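Local coordinates for ABC transporter periplasmic peptide-binding protein (Pseudoalteromonas, PDB 4QFL) that binds dipeptides such as Ala-Phe in the periplasm and probably hands them to an ABC transporter for uptake into the cell, at residues A[375-380]-A[410-415]; A[293-298]-A[426-431]; A[105-110]-A[185-190]. All blocks are in the same frame, centred on the assembly; numbering follows the deposited sequence.

Contacts 1 and 2 are neighbours, their centres 10 Å apart, and they share a sheet: strand 373-378 of contact 1 lies beside strand 428-434 of contact 2, where Trp377 O and Leu430 N are 2.8 Å apart, a probable hydrogen bond. Contact 1 is nested within the loop that contact 2 closes along the chain. Both reach the dipeptide pocket, contact 1 through Trp414 and contact 2 through Leu431, whose side chain is about 4 Å from the bound phenylalanine. Contact 3 closes earlier in the chain and stands apart; its centre is 38 Å from that of contact 1 and 41 Å from that of contact 2, across the chain's centre from the latter.

Contact 1: residues A[375-380]-A[410-415]. With PHE (phenylalanine), chain D.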
loop_
_atom_site.group_PDB
_atom_site.type_symbol
_atom_site.label_atom_id
_atom_site.label_comp_id
_atom_site.label_asym_id
_atom_site.label_seq_id
_atom_site.Cartn_x
_atom_site.Cartn_y
_atom_site.Cartn_z
ATOM N N SER A 375 9.822 -8.508 21.802
ATOM C CA SER A 375 10.096 -8.836 20.418
ATOM C C SER A 375 10.035 -7.569 19.565
ATOM O O SER A 375 9.311 -6.612 19.870
ATOM C CB SER A 375 9.142 -9.917 19.885
ATOM O OG SER A 375 7.775 -9.512 19.931
ATOM N N ILE A 376 10.853 -7.562 18.523
ATOM C CA ILE A 376 10.700 -6.626 17.434
ATOM C C ILE A 376 10.536 -7.457 16.190
ATOM O O ILE A 376 11.422 -8.215 15.813
ATOM C CB ILE A 376 11.919 -5.733 17.260
ATOM C CG1 ILE A 376 12.089 -4.828 18.477
ATOM C CG2 ILE A 376 11.792 -4.906 15.979
ATOM C CD1 ILE A 376 13.263 -3.874 18.350
ATOM N N TRP A 377 9.383 -7.329 15.560
ATOM C CA TRP A 377 9.130 -8.018 14.324
ATOM C C TRP A 377 9.723 -7.241 13.155
ATOM O O TRP A 377 9.515 -6.036 13.045
ATOM C CB TRP A 377 7.632 -8.207 14.168
ATOM C CG TRP A 377 7.125 -9.300 15.044
ATOM C CD1 TRP A 377 7.310 -9.433 16.390
ATOM C CD2 TRP A 377 6.340 -10.419 14.633
ATOM N NE1 TRP A 377 6.689 -10.576 16.845
ATOM C CE2 TRP A 377 6.088 -11.197 15.781
ATOM C CE3 TRP A 377 5.819 -10.833 13.404
ATOM C CZ2 TRP A 377 5.339 -12.363 15.733
ATOM C CZ3 TRP A 377 5.090 -11.987 13.359
ATOM C CH2 TRP A 377 4.851 -12.743 14.515
ATOM N N ALA A 378 10.468 -7.940 12.298
ATOM C CA ALA A 378 11.190 -7.322 11.186
ATOM C C ALA A 378 10.778 -7.899 9.838
ATOM O O ALA A 378 10.776 -9.116 9.654
ATOM C CB ALA A 378 12.697 -7.474 11.375
ATOM N N MET A 379 10.448 -7.016 8.894
ATOM C CA MET A 379 10.086 -7.406 7.529
ATOM C C MET A 379 11.223 -8.162 6.838
ATOM O O MET A 379 12.395 -7.816 7.010
ATOM C CB MET A 379 9.698 -6.167 6.712
ATOM C CG MET A 379 8.601 -5.362 7.365
ATOM S SD MET A 379 8.193 -3.824 6.509
ATOM C CE MET A 379 9.580 -2.812 7.008
ATOM N N PRO A 380 10.877 -9.193 6.044
ATOM C CA PRO A 380 11.858 -10.050 5.370
ATOM C C PRO A 380 12.338 -9.495 4.026
ATOM O O PRO A 380 13.296 -10.002 3.450
ATOM C CB PRO A 380 11.070 -11.337 5.140
ATOM C CG PRO A 380 9.682 -10.861 4.917
ATOM C CD PRO A 380 9.496 -9.656 5.809
ATOM N N VAL A 410 11.867 -11.255 15.425
ATOM C CA VAL A 410 11.006 -12.227 14.763
ATOM C C VAL A 410 10.826 -11.893 13.286
ATOM O O VAL A 410 10.596 -10.744 12.919
ATOM C CB VAL A 410 9.623 -12.284 15.408
ATOM C CG1 VAL A 410 8.712 -13.175 14.604
ATOM C CG2 VAL A 410 9.736 -12.787 16.841
ATOM N N GLU A 411 10.933 -12.901 12.437
ATOM C CA GLU A 411 10.829 -12.668 11.008
ATOM C C GLU A 411 10.193 -13.862 10.299
ATOM O O GLU A 411 10.526 -15.009 10.583
ATOM C CB GLU A 411 12.224 -12.382 10.454
ATOM C CG GLU A 411 12.263 -11.778 9.057
ATOM C CD GLU A 411 13.683 -11.518 8.584
ATOM O OE1 GLU A 411 14.626 -12.001 9.252
ATOM O OE2 GLU A 411 13.857 -10.832 7.547
ATOM N N TYR A 412 9.269 -13.590 9.384
ATOM C CA TYR A 412 8.634 -14.639 8.590
ATOM C C TYR A 412 8.463 -14.159 7.154
ATOM O O TYR A 412 8.571 -12.968 6.880
ATOM C CB TYR A 412 7.258 -15.017 9.155
ATOM C CG TYR A 412 7.244 -15.512 10.590
ATOM C CD1 TYR A 412 7.497 -16.837 10.890
ATOM C CD2 TYR A 412 6.959 -14.653 11.633
ATOM C CE1 TYR A 412 7.488 -17.291 12.203
ATOM C CE2 TYR A 412 6.942 -15.093 12.947
ATOM C CZ TYR A 412 7.210 -16.410 13.229
ATOM O OH TYR A 412 7.191 -16.845 14.538
ATOM N N GLU A 413 8.195 -15.092 6.247
ATOM C CA GLU A 413 7.834 -14.779 4.865
ATOM C C GLU A 413 6.890 -13.567 4.826
ATOM O O GLU A 413 5.975 -13.453 5.649
ATOM C CB GLU A 413 7.209 -16.019 4.188
ATOM C CG GLU A 413 6.766 -15.843 2.727
ATOM C CD GLU A 413 5.424 -15.154 2.602
ATOM O OE1 GLU A 413 4.559 -15.393 3.468
ATOM O OE2 GLU A 413 5.236 -14.369 1.650
ATOM N N TRP A 414 7.125 -12.672 3.869
ATOM C CA TRP A 414 6.432 -11.383 3.782
ATOM C C TRP A 414 4.935 -11.460 3.986
ATOM O O TRP A 414 4.405 -10.799 4.875
ATOM C CB TRP A 414 6.745 -10.722 2.449
ATOM C CG TRP A 414 6.163 -9.346 2.196
ATOM C CD1 TRP A 414 5.666 -8.900 1.010
ATOM C CD2 TRP A 414 6.063 -8.234 3.109
ATOM N NE1 TRP A 414 5.254 -7.601 1.120
ATOM C CE2 TRP A 414 5.484 -7.163 2.393
ATOM C CE3 TRP A 414 6.394 -8.045 4.450
ATOM C CZ2 TRP A 414 5.234 -5.915 2.974
ATOM C CZ3 TRP A 414 6.141 -6.807 5.028
ATOM C CH2 TRP A 414 5.565 -5.756 4.285
ATOM N N ASN A 415 4.247 -12.256 3.172
ATOM C CA ASN A 415 2.791 -12.367 3.296
ATOM C C ASN A 415 2.330 -12.983 4.626
ATOM O O ASN A 415 1.330 -12.563 5.203
ATOM C CB ASN A 415 2.195 -13.145 2.116
ATOM C CG ASN A 415 2.382 -12.430 0.776
ATOM O OD1 ASN A 415 2.231 -11.207 0.667
ATOM N ND2 ASN A 415 2.716 -13.196 -0.245
HETATM N N PHE D . 1.404 -1.706 2.029
HETATM C CA PHE D . 2.574 -2.194 2.747
HETATM C C PHE D . 3.698 -2.466 1.774
HETATM O O PHE D . 4.866 -2.272 2.096
HETATM C CB PHE D . 2.244 -3.492 3.476
HETATM C CG PHE D . 1.353 -3.315 4.656
HETATM C CD1 PHE D . 1.619 -2.339 5.602
HETATM C CD2 PHE D . 0.254 -4.125 4.826
HETATM C CE1 PHE D . 0.813 -2.179 6.695
HETATM C CE2 PHE D . -0.559 -3.974 5.918
HETATM C CZ PHE D . -0.286 -2.997 6.855
HETATM O OXT PHE D . 3.457 -2.896 0.645
#
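A chi1 of 173° turns Val410 CG1 away from its backbone N, and Trp377 CG stands anti to its carbonyl carbon (chi1 -76°); these torsions lay the methyl over the face of the indole six-membered ring, 3.5 Å from CG1 to the ring centroid, a CH-pi contact. The backbones of Trp377 and Val410 form a parallel bridge: Val410 N donates to Ile376 O, and Ala378 N to Val410 O at 2.9 Å, almost straight at 171°. Tyr412 crosses the far end of the indole obliquely, its CE2 3.5 Å from Trp377 CH2, and meets Arg420 in a cation-pi contact. Pro380 CD meets Trp414 CE3 at 3.8 Å, and Met379 lies alongside the same indole, a Met-aromatic contact with SD oblique to the ring. At the edge of that indole, near its plane, lies the carboxylate of the bound phenylalanine, Trp414 CZ2 3.8 Å from its atom O. Glu413 N-caps helix 414-422, OE2 accepting from Asn415 N at 2.8 Å and OE1 from Thr416 N. Glu411 runs past Pro380 to a salt bridge with Arg390. Apolar contacts, the capped helix and a weak Trp414 NE1 bond to Ser51 OG probably contribute to placing this pocket tryptophan.

Contact 2: residues A[293-298]-A[426-431]; sequences GYWAFN and HDSVLL
An antiparallel strand pair in the mixed sheet beside the dipeptide pocket joins 293-298 to 426-431; in this solute-binding protein the second strand contains the pocket residue Leu431. Tyr294 with Leu431 and Ala296 with Val429 are hydrogen-bonded pairs, each with two backbone bonds, such as Ala296 N to Val429 O at 2.8 Å. Trp295 with Leu430 and Phe297 with Ser428 are the non-hydrogen-bonded pairs between and beyond them. Past the last pair, Asn298 N still reaches Asp427 O at 2.8 Å, nearly straight at 170°.

On the sheet face with Tyr294, Ala296, Val429 and Leu431, the phenol ring swings over its neighbour because Tyr294 CG sits between the backbone N and the carbonyl carbon (chi1 55°); Leu431 C then lies over one ring face, near its rim, and CE1 is 3.6 Å from Leu431 CB. Ala296 CB meets Val429 CG1, and helix 414-422 packs on this face through Phe417 and Ile421.

The other face carries Trp295, Phe297, Ser428 and Leu430, with Met396 of helix 389-401 against Trp295 and Leu430. Phe297 CE1 covers part of one indole face, 3.6 Å above its plane. Leu430 CD2 approaches Trp295 CD1 obliquely at 3.8 Å. Ser428 OG sits at the indole's edge and is also hydrogen-bonded to Ser375 O in the neighbouring strand. The same oxygen accepts from Trp295 NE1 at 2.9 Å, a weak bond bent to 143°.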
loop_
_atom_site.group_PDB
_atom_site.type_symbol
_atom_site.label_atom_id
_atom_site.label_comp_id
_atom_site.label_asym_id
_atom_site.label_seq_id
_atom_site.Cartn_x
_atom_site.Cartn_y
_atom_site.Cartn_z
ATOM N N GLY A 293 8.300 4.933 7.319
ATOM C CA GLY A 293 8.726 3.745 8.033
ATOM C C GLY A 293 8.711 4.056 9.524
ATOM O O GLY A 293 9.268 5.075 9.970
ATOM N N TYR A 294 8.070 3.178 10.294
ATOM C CA TYR A 294 7.854 3.383 11.734
ATOM C C TYR A 294 8.120 2.123 12.574
ATOM O O TYR A 294 8.227 1.007 12.059
ATOM C CB TYR A 294 6.426 3.890 12.003
ATOM C CG TYR A 294 5.370 2.982 11.416
ATOM C CD1 TYR A 294 5.179 1.697 11.911
ATOM C CD2 TYR A 294 4.582 3.393 10.354
ATOM C CE1 TYR A 294 4.232 0.849 11.363
ATOM C CE2 TYR A 294 3.638 2.552 9.803
ATOM C CZ TYR A 294 3.475 1.282 10.307
ATOM O OH TYR A 294 2.540 0.450 9.763
ATOM N N TRP A 295 8.232 2.324 13.880
ATOM C CA TRP A 295 8.260 1.229 14.846
ATOM C C TRP A 295 6.918 1.234 15.576
ATOM O O TRP A 295 6.634 2.136 16.375
ATOM C CB TRP A 295 9.388 1.470 15.849
ATOM C CG TRP A 295 9.695 0.349 16.807
ATOM C CD1 TRP A 295 9.441 -0.974 16.640
ATOM C CD2 TRP A 295 10.347 0.480 18.072
ATOM N NE1 TRP A 295 9.889 -1.679 17.732
ATOM C CE2 TRP A 295 10.449 -0.806 18.623
ATOM C CE3 TRP A 295 10.851 1.566 18.789
ATOM C CZ2 TRP A 295 11.039 -1.045 19.859
ATOM C CZ3 TRP A 295 11.435 1.333 20.020
ATOM C CH2 TRP A 295 11.522 0.035 20.543
ATOM N N ALA A 296 6.085 0.248 15.285
ATOM C CA ALA A 296 4.766 0.195 15.895
ATOM C C ALA A 296 4.774 -0.670 17.146
ATOM O O ALA A 296 5.344 -1.751 17.146
ATOM C CB ALA A 296 3.746 -0.330 14.902
ATOM N N PHE A 297 4.136 -0.180 18.203
ATOM C CA PHE A 297 3.927 -0.959 19.418
ATOM C C PHE A 297 2.529 -1.572 19.472
ATOM O O PHE A 297 1.550 -0.948 19.087
ATOM C CB PHE A 297 4.127 -0.075 20.639
ATOM C CG PHE A 297 5.484 0.543 20.709
ATOM C CD1 PHE A 297 6.573 -0.201 21.118
ATOM C CD2 PHE A 297 5.669 1.869 20.362
ATOM C CE1 PHE A 297 7.826 0.361 21.184
ATOM C CE2 PHE A 297 6.916 2.443 20.435
ATOM C CZ PHE A 297 7.997 1.686 20.848
ATOM N N ASN A 298 2.442 -2.804 19.960
ATOM C CA ASN A 298 1.151 -3.419 20.242
ATOM C C ASN A 298 0.599 -2.801 21.527
ATOM O O ASN A 298 0.862 -3.291 22.625
ATOM C CB ASN A 298 1.347 -4.926 20.391
ATOM C CG ASN A 298 0.051 -5.687 20.475
ATOM O OD1 ASN A 298 0.017 -6.891 20.235
ATOM N ND2 ASN A 298 -1.013 -5.005 20.830
ATOM N N HIS A 426 2.545 -9.699 17.780
ATOM C CA HIS A 426 3.812 -9.043 18.087
ATOM C C HIS A 426 3.758 -8.180 19.321
ATOM O O HIS A 426 2.684 -7.766 19.743
ATOM C CB HIS A 426 4.231 -8.160 16.910
ATOM C CG HIS A 426 3.254 -7.068 16.596
ATOM N ND1 HIS A 426 2.007 -7.318 16.061
ATOM C CD2 HIS A 426 3.341 -5.724 16.733
ATOM C CE1 HIS A 426 1.371 -6.176 15.884
ATOM N NE2 HIS A 426 2.156 -5.192 16.283
ATOM N N ASP A 427 4.930 -7.901 19.888
ATOM C CA ASP A 427 5.087 -6.849 20.895
ATOM C C ASP A 427 5.241 -5.532 20.164
ATOM O O ASP A 427 4.616 -4.532 20.505
ATOM C CB ASP A 427 6.372 -7.032 21.713
ATOM C CG ASP A 427 6.274 -8.131 22.738
ATOM O OD1 ASP A 427 5.156 -8.592 23.039
ATOM O OD2 ASP A 427 7.343 -8.524 23.249
ATOM N N SER A 428 6.122 -5.551 19.170
ATOM C CA SER A 428 6.420 -4.381 18.352
ATOM C C SER A 428 6.867 -4.860 16.988
ATOM O O SER A 428 7.291 -6.005 16.831
ATOM C CB SER A 428 7.510 -3.521 18.991
ATOM O OG SER A 428 8.790 -4.096 18.813
ATOM N N VAL A 429 6.770 -3.978 16.000
ATOM C CA VAL A 429 7.095 -4.333 14.629
ATOM C C VAL A 429 7.642 -3.135 13.878
ATOM O O VAL A 429 7.226 -1.993 14.102
ATOM C CB VAL A 429 5.860 -4.856 13.871
ATOM C CG1 VAL A 429 4.737 -3.842 13.952
ATOM C CG2 VAL A 429 6.206 -5.167 12.418
ATOM N N LEU A 430 8.576 -3.425 12.981
ATOM C CA LEU A 430 9.079 -2.453 12.037
ATOM C C LEU A 430 8.253 -2.607 10.778
ATOM O O LEU A 430 8.322 -3.623 10.107
ATOM C CB LEU A 430 10.549 -2.726 11.721
ATOM C CG LEU A 430 11.511 -2.577 12.894
ATOM C CD1 LEU A 430 12.908 -3.034 12.505
ATOM C CD2 LEU A 430 11.512 -1.147 13.406
ATOM N N LEU A 431 7.460 -1.593 10.477
ATOM C CA LEU A 431 6.624 -1.608 9.293
ATOM C C LEU A 431 6.545 -0.191 8.734
ATOM O O LEU A 431 7.430 0.620 8.955
ATOM C CB LEU A 431 5.221 -2.123 9.631
ATOM C CG LEU A 431 4.811 -3.405 8.904
ATOM C CD1 LEU A 431 3.611 -4.081 9.550
ATOM C CD2 LEU A 431 4.567 -3.138 7.431
#

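Contact 3: residues A[105-110]-A[185-190]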
loop_
_atom_site.group_PDB
_atom_site.type_symbol
_atom_site.label_atom_id
_atom_site.label_comp_id
_atom_site.label_asym_id
_atom_site.label_seq_id
_atom_site.Cartn_x
_atom_site.Cartn_y
_atom_site.Cartn_z
ATOM N N ALA A 105 -8.329 -17.722 -21.587
ATOM C CA ALA A 105 -8.579 -19.152 -21.773
ATOM C C ALA A 105 -9.892 -19.586 -21.128
ATOM O O ALA A 105 -10.526 -20.515 -21.596
ATOM C CB ALA A 105 -7.421 -19.974 -21.215
ATOM N N TYR A 106 -10.298 -18.901 -20.064
ATOM C CA TYR A 106 -11.458 -19.301 -19.286
ATOM C C TYR A 106 -12.680 -18.389 -19.476
ATOM O O TYR A 106 -13.744 -18.657 -18.920
ATOM C CB TYR A 106 -11.067 -19.409 -17.804
ATOM C CG TYR A 106 -10.119 -18.308 -17.366
ATOM C CD1 TYR A 106 -10.602 -17.098 -16.882
ATOM C CD2 TYR A 106 -8.743 -18.469 -17.460
ATOM C CE1 TYR A 106 -9.743 -16.081 -16.499
ATOM C CE2 TYR A 106 -7.876 -17.458 -17.075
ATOM C CZ TYR A 106 -8.386 -16.270 -16.596
ATOM O OH TYR A 106 -7.534 -15.265 -16.218
ATOM N N PHE A 107 -12.543 -17.325 -20.274
ATOM C CA PHE A 107 -13.645 -16.362 -20.465
ATOM C C PHE A 107 -13.595 -15.609 -21.794
ATOM O O PHE A 107 -12.529 -15.188 -22.241
ATOM C CB PHE A 107 -13.691 -15.356 -19.305
ATOM C CG PHE A 107 -14.752 -14.277 -19.450
ATOM C CD1 PHE A 107 -16.081 -14.532 -19.138
ATOM C CD2 PHE A 107 -14.406 -12.990 -19.853
ATOM C CE1 PHE A 107 -17.037 -13.540 -19.244
ATOM C CE2 PHE A 107 -15.365 -11.991 -19.958
ATOM C CZ PHE A 107 -16.680 -12.273 -19.658
ATOM N N THR A 108 -14.760 -15.451 -22.416
ATOM C CA THR A 108 -14.927 -14.615 -23.599
ATOM C C THR A 108 -16.165 -13.751 -23.397
ATOM O O THR A 108 -17.272 -14.282 -23.218
ATOM C CB THR A 108 -15.160 -15.453 -24.874
ATOM O OG1 THR A 108 -14.133 -16.444 -25.000
ATOM C CG2 THR A 108 -15.161 -14.563 -26.107
ATOM N N PRO A 109 -15.989 -12.417 -23.422
ATOM C CA PRO A 109 -17.099 -11.472 -23.235
ATOM C C PRO A 109 -18.153 -11.578 -24.329
ATOM O O PRO A 109 -17.821 -11.929 -25.460
ATOM C CB PRO A 109 -16.411 -10.100 -23.314
ATOM C CG PRO A 109 -15.103 -10.352 -23.999
ATOM C CD PRO A 109 -14.694 -11.723 -23.559
ATOM N N THR A 110 -19.405 -11.288 -23.987
ATOM C CA THR A 110 -20.462 -11.156 -24.982
ATOM C C THR A 110 -20.938 -9.711 -25.077
ATOM O O THR A 110 -21.808 -9.388 -25.878
ATOM C CB THR A 110 -21.663 -12.069 -24.670
ATOM O OG1 THR A 110 -22.285 -11.662 -23.445
ATOM C CG2 THR A 110 -21.215 -13.506 -24.550
ATOM N N VAL A 185 -11.821 -1.915 -11.829
ATOM C CA VAL A 185 -13.106 -2.385 -12.341
ATOM C C VAL A 185 -13.083 -3.860 -12.755
ATOM O O VAL A 185 -12.233 -4.277 -13.550
ATOM C CB VAL A 185 -13.549 -1.550 -13.550
ATOM C CG1 VAL A 185 -14.833 -2.113 -14.135
ATOM C CG2 VAL A 185 -13.733 -0.104 -13.136
ATOM N N LEU A 186 -14.027 -4.636 -12.225
ATOM C CA LEU A 186 -14.106 -6.068 -12.507
ATOM C C LEU A 186 -15.206 -6.406 -13.511
ATOM O O LEU A 186 -16.029 -5.559 -13.845
ATOM C CB LEU A 186 -14.346 -6.854 -11.214
ATOM C CG LEU A 186 -13.359 -6.587 -10.080
ATOM C CD1 LEU A 186 -13.736 -7.395 -8.842
ATOM C CD2 LEU A 186 -11.986 -6.948 -10.545
ATOM N N SER A 187 -15.208 -7.654 -13.978
ATOM C CA SER A 187 -16.201 -8.141 -14.939
ATOM C C SER A 187 -17.423 -8.786 -14.291
ATOM O O SER A 187 -17.317 -9.848 -13.671
ATOM C CB SER A 187 -15.583 -9.171 -15.881
ATOM O OG SER A 187 -16.604 -9.796 -16.646
ATOM N N LYS A 188 -18.584 -8.161 -14.460
ATOM C CA LYS A 188 -19.822 -8.753 -13.979
ATOM C C LYS A 188 -20.184 -9.995 -14.777
ATOM O O LYS A 188 -20.631 -10.997 -14.211
ATOM C CB LYS A 188 -20.978 -7.761 -14.010
ATOM C CG LYS A 188 -22.212 -8.327 -13.330
ATOM C CD LYS A 188 -23.387 -7.383 -13.337
ATOM C CE LYS A 188 -24.554 -8.014 -12.596
ATOM N NZ LYS A 188 -25.761 -7.145 -12.571
ATOM N N GLU A 189 -19.997 -9.943 -16.090
ATOM C CA GLU A 189 -20.331 -11.107 -16.902
ATOM C C GLU A 189 -19.528 -12.329 -16.472
ATOM O O GLU A 189 -20.073 -13.415 -16.322
ATOM C CB GLU A 189 -20.150 -10.839 -18.394
ATOM C CG GLU A 189 -20.537 -12.045 -19.242
ATOM C CD GLU A 189 -20.449 -11.777 -20.728
ATOM O OE1 GLU A 189 -19.793 -10.785 -21.107
ATOM O OE2 GLU A 189 -21.035 -12.561 -21.514
ATOM N N TYR A 190 -18.230 -12.147 -16.267
ATOM C CA TYR A 190 -17.385 -13.228 -15.785
ATOM C C TYR A 190 -17.919 -13.707 -14.449
ATOM O O TYR A 190 -18.133 -14.901 -14.246
ATOM C CB TYR A 190 -15.940 -12.740 -15.647
ATOM C CG TYR A 190 -14.931 -13.781 -15.204
ATOM C CD1 TYR A 190 -14.961 -15.080 -15.701
ATOM C CD2 TYR A 190 -13.929 -13.453 -14.310
ATOM C CE1 TYR A 190 -14.036 -16.021 -15.296
ATOM C CE2 TYR A 190 -13.000 -14.380 -13.905
ATOM C CZ TYR A 190 -13.055 -15.667 -14.398
ATOM O OH TYR A 190 -12.115 -16.593 -13.992
#
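Phe107 is pressed against the first turn of helix 188-196, where its ring meets Tyr190 and the stem of Glu189. With CG opposite the backbone N across chi1 (177°), the Phe107 side chain extends toward the helix, and Tyr190 CB comes over one face of the ring, a CH-pi contact 3.9 Å from CB to the centroid. Glu189 CG meets the same ring at its edge, 3.8 Å from Phe107 CE1. The Tyr190 ring leans obliquely on Phe107, the planes at 57°, with the two CD1 atoms 3.7 Å apart. Tyr106 completes this aromatic cluster, its CD1 3.3 Å from Tyr190 OH. Both phenol oxygens have outside partners: Tyr190 OH bonds to Tyr206 O and Tyr106 OH to Pro207 O. Ser187, whose OG is near Phe107 CZ, N-caps the helix, that OG accepting from Tyr190 N at 2.9 Å.

The other end is looser and lies toward solvent, where Thr108 and Thr110 are exposed. Here the extended Glu189 carries its carboxylate past Pro109 to Thr110. Glu189 OE1 takes the Thr110 N-H at 2.9 Å on its syn lone pair, nearly straight at 171°, while Glu189 OE2 lies 2.5 Å from Thr110 OG1, so short that its details are doubtful. With an alanine in place of Glu189, Thr110 N is likely to lose its acceptor and the edge of the Phe107 ring its cover. The loop 105-110 is therefore fixed to the helix in two ways, by aromatic packing inside and by the backbone N-H of Thr110 on a carboxylate at the surface.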